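Local coordinates for protein putative ring-cleaving dioxygenase MhqO (Bacillus subtilis subsp. subtilis, PDB 3OAJ) that probably cleaves aromatic rings as an iron-dependent extradiol dioxygenase, and so may contribute to the breakdown of aromatic compounds, at residues Ile9-Ala14 / His218-Ala223; Thr60-Phe65 / Lys152-Ala157. All blocks are in the same frame, centred on the assembly; numbering follows the deposited sequence.

Interaction 1 of 2, residues Ile9-Ala14 / His218-Ala223; sequences IHHITA and HIAWRA. With ZN (zinc ion), chain C; SO4 (sulfate ion), chain D.
His11 and His218 hold one metal from neighbouring antiparallel strands of a mixed sheet, between the two vicinal oxygen chelate (VOC) regions of the chain. Zinc sits 2.1 Å from His11 NE2 and 2.3 Å from His218 NE2; Glu266 is the third protein ligand, and O3 and O4 of a sulfate also coordinate. Iron is the predicted native metal. Both imidazoles turn into the gap between backbone N and carbonyl carbon (chi1 63° and 64°), which points both NE2 atoms at the same metal. Against the ring faces lie aliphatic carbons: Ala220 CB is 3.5 Å from the His11 ring centroid, and Thr13 CB covers a face of His218. His11 ND1 donates a straight 2.8 Å bond to His10 ND1, which helps fix the rotation of the metal-bound ring, while Thr13 OG1 donates to sulfate O3. The backbones form a classic beta bulge, His10 and His11 both facing Ala220: His10 N bonds to Ala220 O (2.7 Å) and Ala220 N to His11 O. Apolar contact joins Ile12 and Ile219, side by side on the face away from the metal, and Ile9 with Ile219 and Trp221. Arg222, salt-bridged to Asp270, donates through NH1 to a water 3.0 Å away, which donates to Ile9 O.

Interaction 2 of 2, residues Thr60-Phe65 / Lys152-Ala157; sequences TIITFF and KGFGGA
Thr60 meets Lys152 and Gly153 through its methyl group: CG2 lies 3.4 Å from Lys152 O and 3.8 Å from Gly153 CA. The methyl is anti to the carbonyl carbon of Thr60, while OG1, set between backbone N and carbonyl carbon (chi1 79°), is turned to other partners, the backbones of Lys57 and Asn53. Gly153 accepts this approach with a backbone conformation (phi 149°) normally open to glycine alone. At Ile61 the main chain takes over. Its carbonyl oxygen meets the rim of Phe154, near the ring plane, with Ile61 O 3.1 Å from CZ, probably a mildly favourable meeting of a partly negative oxygen with the slightly positive rim. Ile61 N is buried here without a polar partner, and its side chain, which starts away from 152-157, touches His11. Ile62 completes the contact, its CB 3.9 Å from Phe154 CZ, the two side chains crossing at about a right angle. No hydrogen bond joins the segments; the Phe154 ring, which also touches Tyr85, and the Thr60 methyl bridge them. Strands 61-66 and 153-160 belong to different eight-stranded mixed sheets, and Phe154 helps to fill the core between them, as befits the paired beta-alpha-beta-beta-beta modules of the VOC fold.

How the interactions relate
The two contacts, centred 8 Å apart, illustrate how a metal site can be built on a core that itself carries no ligand. Strands 9-16 and 61-66 are neighbours in one sheet, so interaction 1 continues directly into interaction 2: Ile12 O and Thr63 N lie 2.8 Å apart, a probable hydrogen bond, and Thr13 OG1 lies 2.7 Å from Thr63 OG1. This hydroxyl pair links Thr63, in turn bonded to His48, through Thr13 to the metal-bound sulfate. Ile61 also approaches the metal-bound histidine, with its carbonyl O 3.1 Å from His11 CB, while the nearest atom of its side chain is about 8 Å from the zinc. On the face away from the metal, Phe154 of interaction 2 packs against Ile9 and Ile12 of interaction 1.

Interaction 1 of 2, residues Ile9-Ala14 / His218-Ala223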
loop_
_atom_site.group_PDB
_atom_site.type_symbol
_atom_site.label_atom_id
_atom_site.label_comp_id
_atom_site.label_asym_id
_atom_site.label_seq_id
_atom_site.Cartn_x
_atom_site.Cartn_y
_atom_site.Cartn_z
ATOM N N ILE A 9 -5.848 1.402 -6.555
ATOM C CA ILE A 9 -4.516 1.354 -5.973
ATOM C C ILE A 9 -3.713 0.165 -6.552
ATOM O O ILE A 9 -4.237 -0.961 -6.703
ATOM C CB ILE A 9 -4.614 1.214 -4.446
ATOM C CG1 ILE A 9 -5.312 2.439 -3.818
ATOM C CG2 ILE A 9 -3.229 0.951 -3.814
ATOM C CD1 ILE A 9 -5.774 2.211 -2.367
ATOM N N HIS A 10 -2.454 0.448 -6.898
ATOM C CA HIS A 10 -1.469 -0.558 -7.258
ATOM C C HIS A 10 -0.763 -1.033 -5.988
ATOM O O HIS A 10 -0.796 -2.208 -5.662
ATOM C CB HIS A 10 -0.471 0.016 -8.294
ATOM C CG HIS A 10 0.502 -0.981 -8.831
ATOM N ND1 HIS A 10 1.599 -1.412 -8.111
ATOM C CD2 HIS A 10 0.566 -1.612 -10.029
ATOM C CE1 HIS A 10 2.277 -2.288 -8.833
ATOM N NE2 HIS A 10 1.692 -2.405 -10.009
ATOM N N HIS A 11 -0.117 -0.108 -5.283
ATOM C CA HIS A 11 0.527 -0.432 -4.008
ATOM C C HIS A 11 0.597 0.835 -3.170
ATOM O O HIS A 11 0.343 1.930 -3.667
ATOM C CB HIS A 11 1.945 -1.011 -4.204
ATOM C CG HIS A 11 2.918 -0.070 -4.845
ATOM N ND1 HIS A 11 3.070 0.024 -6.215
ATOM C CD2 HIS A 11 3.821 0.787 -4.305
ATOM C CE1 HIS A 11 4.027 0.896 -6.488
ATOM N NE2 HIS A 11 4.493 1.381 -5.351
ATOM N N ILE A 12 0.900 0.658 -1.888
ATOM C CA ILE A 12 1.187 1.745 -0.982
ATOM C C ILE A 12 2.540 1.444 -0.351
ATOM O O ILE A 12 2.874 0.305 -0.047
ATOM C CB ILE A 12 0.069 1.819 0.107
ATOM C CG1 ILE A 12 -1.233 2.337 -0.512
ATOM C CG2 ILE A 12 0.474 2.688 1.287
ATOM C CD1 ILE A 12 -2.479 2.079 0.326
ATOM N N THR A 13 3.312 2.499 -0.116
ATOM C CA THR A 13 4.670 2.354 0.377
ATOM C C THR A 13 4.859 3.189 1.634
ATOM O O THR A 13 4.498 4.368 1.680
ATOM C CB THR A 13 5.688 2.742 -0.709
ATOM O OG1 THR A 13 5.559 1.812 -1.780
ATOM C CG2 THR A 13 7.150 2.776 -0.169
ATOM N N ALA A 14 5.416 2.534 2.649
ATOM C CA ALA A 14 5.613 3.156 3.951
ATOM C C ALA A 14 7.018 2.956 4.499
ATOM O O ALA A 14 7.672 1.963 4.209
ATOM C CB ALA A 14 4.604 2.599 4.943
ATOM N N HIS A 218 4.006 7.157 0.045
ATOM C CA HIS A 218 3.234 7.484 -1.149
ATOM C C HIS A 218 2.208 6.419 -1.482
ATOM O O HIS A 218 2.246 5.299 -0.934
ATOM C CB HIS A 218 4.160 7.746 -2.344
ATOM C CG HIS A 218 4.968 6.556 -2.777
ATOM N ND1 HIS A 218 6.247 6.327 -2.309
ATOM C CD2 HIS A 218 4.713 5.569 -3.668
ATOM C CE1 HIS A 218 6.742 5.250 -2.892
ATOM N NE2 HIS A 218 5.827 4.759 -3.709
ATOM N N ILE A 219 1.281 6.783 -2.370
ATOM C CA ILE A 219 0.283 5.859 -2.857
ATOM C C ILE A 219 0.376 5.742 -4.375
ATOM O O ILE A 219 0.422 6.753 -5.074
ATOM C CB ILE A 219 -1.144 6.273 -2.362
ATOM C CG1 ILE A 219 -2.213 5.291 -2.871
ATOM C CG2 ILE A 219 -1.488 7.730 -2.728
ATOM C CD1 ILE A 219 -3.509 5.296 -2.045
ATOM N N ALA A 220 0.398 4.500 -4.867
ATOM C CA ALA A 220 0.495 4.256 -6.302
ATOM C C ALA A 220 -0.835 3.765 -6.863
ATOM O O ALA A 220 -1.508 2.893 -6.285
ATOM C CB ALA A 220 1.585 3.242 -6.596
ATOM N N TRP A 221 -1.196 4.360 -7.992
ATOM C CA TRP A 221 -2.379 3.999 -8.759
ATOM C C TRP A 221 -1.985 3.170 -9.971
ATOM O O TRP A 221 -0.901 3.326 -10.512
ATOM C CB TRP A 221 -3.088 5.285 -9.198
ATOM C CG TRP A 221 -3.338 6.188 -8.023
ATOM C CD1 TRP A 221 -2.559 7.225 -7.615
ATOM C CD2 TRP A 221 -4.419 6.104 -7.082
ATOM N NE1 TRP A 221 -3.076 7.787 -6.482
ATOM C CE2 TRP A 221 -4.226 7.129 -6.142
ATOM C CE3 TRP A 221 -5.538 5.267 -6.956
ATOM C CZ2 TRP A 221 -5.097 7.343 -5.078
ATOM C CZ3 TRP A 221 -6.406 5.482 -5.891
ATOM C CH2 TRP A 221 -6.191 6.532 -4.988
ATOM N N ARG A 222 -2.874 2.282 -10.378
ATOM C CA ARG A 222 -2.618 1.350 -11.482
ATOM C C ARG A 222 -2.707 1.963 -12.867
ATOM O O ARG A 222 -3.577 2.780 -13.151
ATOM C CB ARG A 222 -3.609 0.186 -11.417
ATOM C CG ARG A 222 -3.404 -0.688 -10.189
ATOM C CD ARG A 222 -4.542 -1.639 -9.949
ATOM N NE ARG A 222 -4.672 -2.592 -11.035
ATOM C CZ ARG A 222 -5.659 -3.466 -11.143
ATOM N NH1 ARG A 222 -6.609 -3.527 -10.218
ATOM N NH2 ARG A 222 -5.681 -4.288 -12.175
ATOM N N ALA A 223 -1.791 1.535 -13.731
ATOM C CA ALA A 223 -1.936 1.695 -15.175
ATOM C C ALA A 223 -1.920 0.291 -15.752
ATOM O O ALA A 223 -1.227 -0.577 -15.222
ATOM C CB ALA A 223 -0.804 2.558 -15.765
HETATM ZN ZN ZN C . 5.667 3.120 -5.302
HETATM S S SO4 D . 8.041 2.419 -5.064
HETATM O O1 SO4 D . 8.562 3.783 -5.000
HETATM O O2 SO4 D . 9.085 1.414 -5.032
HETATM O O3 SO4 D . 7.081 2.157 -3.989
HETATM O O4 SO4 D . 7.383 2.277 -6.366
HETATM O O HOH W 1 -6.774 -1.797 -7.778
#

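Interaction 2 of 2, residues Thr60-Phe65 / Lys152-Ala157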
loop_
_atom_site.group_PDB
_atom_site.type_symbol
_atom_site.label_atom_id
_atom_site.label_comp_id
_atom_site.label_asym_id
_atom_site.label_seq_id
_atom_site.Cartn_x
_atom_site.Cartn_y
_atom_site.Cartn_z
ATOM N N THR A 60 -3.170 -5.285 -3.940
ATOM C CA THR A 60 -2.952 -6.034 -2.693
ATOM C C THR A 60 -1.604 -5.746 -2.044
ATOM O O THR A 60 -1.327 -6.254 -0.962
ATOM C CB THR A 60 -3.010 -7.566 -2.906
ATOM O OG1 THR A 60 -1.776 -8.034 -3.472
ATOM C CG2 THR A 60 -4.207 -8.033 -3.786
ATOM N N ILE A 61 -0.786 -4.917 -2.701
ATOM C CA ILE A 61 0.643 -4.796 -2.414
ATOM C C ILE A 61 0.962 -3.667 -1.439
ATOM O O ILE A 61 0.786 -2.496 -1.753
ATOM C CB ILE A 61 1.446 -4.536 -3.711
ATOM C CG1 ILE A 61 1.137 -5.594 -4.786
ATOM C CG2 ILE A 61 2.957 -4.443 -3.419
ATOM C CD1 ILE A 61 1.517 -5.136 -6.195
ATOM N N ILE A 62 1.406 -4.045 -0.251
ATOM C CA ILE A 62 1.908 -3.085 0.731
ATOM C C ILE A 62 3.415 -3.254 0.790
ATOM O O ILE A 62 3.933 -4.364 0.893
ATOM C CB ILE A 62 1.185 -3.250 2.123
ATOM C CG1 ILE A 62 1.611 -2.139 3.104
ATOM C CG2 ILE A 62 1.371 -4.662 2.701
ATOM C CD1 ILE A 62 1.113 -0.735 2.750
ATOM N N THR A 63 4.122 -2.134 0.712
ATOM C CA THR A 63 5.575 -2.159 0.601
ATOM C C THR A 63 6.226 -1.301 1.674
ATOM O O THR A 63 5.651 -0.306 2.123
ATOM C CB THR A 63 6.088 -1.734 -0.822
ATOM O OG1 THR A 63 6.689 -0.437 -0.764
ATOM C CG2 THR A 63 4.996 -1.738 -1.866
ATOM N N PHE A 64 7.437 -1.701 2.076
ATOM C CA PHE A 64 8.082 -1.086 3.240
ATOM C C PHE A 64 9.555 -0.839 3.034
ATOM O O PHE A 64 10.263 -1.671 2.453
ATOM C CB PHE A 64 7.934 -2.014 4.453
ATOM C CG PHE A 64 6.523 -2.264 4.841
ATOM C CD1 PHE A 64 5.775 -1.280 5.501
ATOM C CD2 PHE A 64 5.912 -3.481 4.492
ATOM C CE1 PHE A 64 4.441 -1.522 5.841
ATOM C CE2 PHE A 64 4.593 -3.738 4.830
ATOM C CZ PHE A 64 3.853 -2.747 5.506
ATOM N N PHE A 65 10.002 0.310 3.529
ATOM C CA PHE A 65 11.420 0.562 3.767
ATOM C C PHE A 65 11.658 0.416 5.281
ATOM O O PHE A 65 11.398 1.358 6.037
ATOM C CB PHE A 65 11.804 1.959 3.273
ATOM C CG PHE A 65 11.578 2.168 1.803
ATOM C CD1 PHE A 65 12.194 1.350 0.857
ATOM C CD2 PHE A 65 10.765 3.208 1.358
ATOM C CE1 PHE A 65 11.970 1.552 -0.522
ATOM C CE2 PHE A 65 10.556 3.424 0.003
ATOM C CZ PHE A 65 11.150 2.603 -0.934
ATOM N N LYS A 152 -8.042 -9.893 1.292
ATOM C CA LYS A 152 -8.084 -10.014 -0.171
ATOM C C LYS A 152 -7.255 -8.950 -0.902
ATOM O O LYS A 152 -6.955 -9.073 -2.086
ATOM C CB LYS A 152 -9.535 -9.972 -0.642
ATOM C CG LYS A 152 -10.377 -11.059 0.028
ATOM C CD LYS A 152 -11.715 -11.293 -0.660
ATOM C CE LYS A 152 -12.696 -10.162 -0.378
ATOM N NZ LYS A 152 -13.985 -10.380 -1.102
ATOM N N GLY A 153 -6.884 -7.902 -0.188
ATOM C CA GLY A 153 -6.108 -6.798 -0.766
ATOM C C GLY A 153 -6.512 -5.535 -0.035
ATOM O O GLY A 153 -7.105 -5.607 1.045
ATOM N N PHE A 154 -6.190 -4.370 -0.601
ATOM C CA PHE A 154 -6.691 -3.121 -0.042
ATOM C C PHE A 154 -8.166 -2.982 -0.334
ATOM O O PHE A 154 -8.610 -3.296 -1.433
ATOM C CB PHE A 154 -5.991 -1.901 -0.650
ATOM C CG PHE A 154 -4.514 -1.873 -0.424
ATOM C CD1 PHE A 154 -3.996 -1.943 0.864
ATOM C CD2 PHE A 154 -3.639 -1.807 -1.505
ATOM C CE1 PHE A 154 -2.625 -1.919 1.068
ATOM C CE2 PHE A 154 -2.269 -1.793 -1.314
ATOM C CZ PHE A 154 -1.757 -1.840 -0.024
ATOM N N GLY A 155 -8.915 -2.508 0.651
ATOM C CA GLY A 155 -10.244 -1.979 0.394
ATOM C C GLY A 155 -10.166 -0.589 -0.211
ATOM O O GLY A 155 -11.107 -0.127 -0.863
ATOM N N GLY A 156 -9.038 0.082 0.016
ATOM C CA GLY A 156 -8.841 1.466 -0.399
ATOM C C GLY A 156 -7.947 2.155 0.611
ATOM O O GLY A 156 -7.097 1.505 1.224
ATOM N N ALA A 157 -8.162 3.448 0.794
ATOM C CA ALA A 157 -7.344 4.273 1.671
ATOM C C ALA A 157 -8.085 5.545 2.015
ATOM O O ALA A 157 -9.026 5.946 1.303
ATOM C CB ALA A 157 -5.988 4.610 1.005
#